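PDB 3HFI: putative regulator from Escherichia coli O6, which probably regulates transcription, with a UTRA domain of the kind that binds small-molecule effectors in many GntR-family regulators. Local coordinates for residues 35-38 with 39-42. Residues are numbered along the deposited sequence; the frame is centred on the assembly and turned at random.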
ATOM      1  N   PRO A  35      -2.648  -4.149 -26.321  1.00 12.66           N
ATOM      2  CA  PRO A  35      -1.879  -5.369 -26.131  1.00 12.23           C
ATOM      3  C   PRO A  35      -0.891  -5.188 -24.989  1.00 12.32           C
ATOM      4  O   PRO A  35      -0.245  -4.146 -24.911  1.00 13.75           O
ATOM      5  CB  PRO A  35      -1.158  -5.589 -27.473  1.00 11.62           C
ATOM      6  CG  PRO A  35      -1.863  -4.678 -28.460  1.00 15.21           C
ATOM      7  CD  PRO A  35      -2.390  -3.498 -27.626  1.00 12.02           C
ATOM      8  N   ALA A  36      -0.819  -6.151 -24.067  1.00 10.79           N
ATOM      9  CA  ALA A  36       0.194  -6.128 -22.994  1.00  9.44           C
ATOM     10  C   ALA A  36       1.601  -6.161 -23.578  1.00 10.52           C
ATOM     11  O   ALA A  36       1.923  -7.029 -24.415  1.00  9.47           O
ATOM     12  CB  ALA A  36       0.003  -7.254 -22.077  1.00  7.96           C
ATOM     13  N   ASN A  37       2.447  -5.193 -23.205  1.00 12.30           N
ATOM     14  CA  ASN A  37       3.848  -5.267 -23.670  1.00 14.66           C
ATOM     15  C   ASN A  37       4.577  -6.302 -22.850  1.00 13.19           C
ATOM     16  O   ASN A  37       3.998  -6.862 -21.915  1.00 12.99           O
ATOM     17  CB  ASN A  37       4.569  -3.908 -23.683  1.00 15.37           C
ATOM     18  CG  ASN A  37       4.847  -3.360 -22.300  1.00 17.92           C
ATOM     19  OD1 ASN A  37       5.030  -4.085 -21.339  1.00 15.52           O
ATOM     20  ND2 ASN A  37       4.882  -2.029 -22.215  1.00 19.75           N
ATOM     21  N   ARG A  38       5.799  -6.630 -23.241  1.00 12.95           N
ATOM     22  CA  ARG A  38       6.493  -7.739 -22.622  1.00 14.68           C
ATOM     23  C   ARG A  38       6.629  -7.517 -21.123  1.00 13.90           C
ATOM     24  O   ARG A  38       6.433  -8.447 -20.316  1.00 13.71           O
ATOM     25  CB  ARG A  38       7.881  -7.962 -23.226  1.00 16.02           C
ATOM     26  CG  ARG A  38       7.875  -8.726 -24.549  1.00 24.02           C
ATOM     27  CD  ARG A  38       9.246  -8.643 -25.250  1.00 33.39           C
ATOM     28  NE  ARG A  38       9.555  -7.223 -25.485  1.00 42.11           N
ATOM     29  CZ  ARG A  38       9.311  -6.545 -26.616  1.00 47.98           C
ATOM     30  NH1 ARG A  38       8.802  -7.157 -27.691  1.00 50.46           N
ATOM     31  NH2 ARG A  38       9.603  -5.235 -26.683  1.00 49.69           N
ATOM     32  N   TYR A  39       6.952  -6.295 -20.719  1.00 13.45           N
ATOM     33  CA  TYR A  39       7.175  -6.048 -19.258  1.00 13.71           C
ATOM     34  C   TYR A  39       5.905  -6.222 -18.492  1.00 12.22           C
ATOM     35  O   TYR A  39       5.862  -6.892 -17.487  1.00 11.50           O
ATOM     36  CB  TYR A  39       7.692  -4.639 -19.067  1.00 14.74           C
ATOM     37  CG  TYR A  39       7.970  -4.277 -17.632  1.00 16.45           C
ATOM     38  CD1 TYR A  39       9.029  -4.890 -16.942  1.00 16.73           C
ATOM     39  CD2 TYR A  39       7.206  -3.296 -16.979  1.00 19.68           C
ATOM     40  CE1 TYR A  39       9.329  -4.542 -15.638  1.00 21.42           C
ATOM     41  CE2 TYR A  39       7.501  -2.935 -15.648  1.00 21.52           C
ATOM     42  CZ  TYR A  39       8.568  -3.576 -14.988  1.00 22.15           C
ATOM     43  OH  TYR A  39       8.893  -3.289 -13.671  1.00 27.20           O
ATOM     44  N   VAL A  40       4.831  -5.635 -19.013  1.00 11.43           N
ATOM     45  CA  VAL A  40       3.545  -5.748 -18.370  1.00 10.84           C
ATOM     46  C   VAL A  40       3.021  -7.187 -18.377  1.00 12.27           C
ATOM     47  O   VAL A  40       2.429  -7.674 -17.389  1.00 12.68           O
ATOM     48  CB  VAL A  40       2.541  -4.821 -19.027  1.00 10.55           C
ATOM     49  CG1 VAL A  40       1.150  -5.173 -18.557  1.00 12.70           C
ATOM     50  CG2 VAL A  40       2.854  -3.340 -18.683  1.00 12.66           C
ATOM     51  N   ALA A  41       3.234  -7.886 -19.497  1.00 12.62           N
ATOM     52  CA  ALA A  41       2.806  -9.267 -19.582  1.00 13.39           C
ATOM     53  C   ALA A  41       3.513 -10.118 -18.543  1.00 13.37           C
ATOM     54  O   ALA A  41       2.870 -10.931 -17.911  1.00 14.25           O
ATOM     55  CB  ALA A  41       2.995  -9.840 -21.038  1.00 12.20           C
ATOM     56  N   GLU A  42       4.821  -9.963 -18.384  1.00 14.15           N
ATOM     57  CA  GLU A  42       5.604 -10.657 -17.313  1.00 16.37           C
ATOM     58  C   GLU A  42       5.070 -10.343 -15.904  1.00 16.18           C
ATOM     59  O   GLU A  42       4.812 -11.232 -15.083  1.00 16.24           O
ATOM     60  CB  GLU A  42       7.101 -10.244 -17.467  1.00 17.70           C
ATOM     61  CG  GLU A  42       8.167 -10.661 -16.389  1.00 26.00           C
ATOM     62  CD  GLU A  42       9.502  -9.777 -16.495  1.00 37.18           C
ATOM     63  OE1 GLU A  42       9.834  -9.276 -17.626  1.00 42.70           O
ATOM     64  OE2 GLU A  42      10.215  -9.567 -15.455  1.00 44.57           O
TER
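The amide of N37 points its oxygen OD1 at the first turn of helix 38-44, with CB of Y39 to one side of the amide plane and CB and CG2 of V40 to the other; the phenol ring of Y39 extends beyond the cap to E135, to which its OH is hydrogen-bonded. CB of Y39 and CG2 of V40 both come to 3.5 Å from N37 OD1, so the oxygen is flanked by the two side chains. Between them OD1 accepts from V40 N at 2.8 Å, in a bond that is almost straight (177° at the hydrogen). A first torsion of 70°, with CG of N37 between the residue's own N and carbonyl carbon, helps turn the oxygen toward the helix N-terminus. The i to i+4 backbone bonds of the helix start here: A41 N donates to N37 O at 2.7 Å, and E42 N to R38 O at 2.9 Å. Apart from these polar bonds, CB of A36 meets CB of A41 at 4.1 Å and CG1 of V40 at 4.2 Å, and I46 packs on both alanines. An asparagine N-cap is thus joined by an apolar contact from the residue before the cap to the fourth residue of the helix, a small hydrophobic staple, where strand 26-35 of the UTRA sheet gives way to helix 38-44.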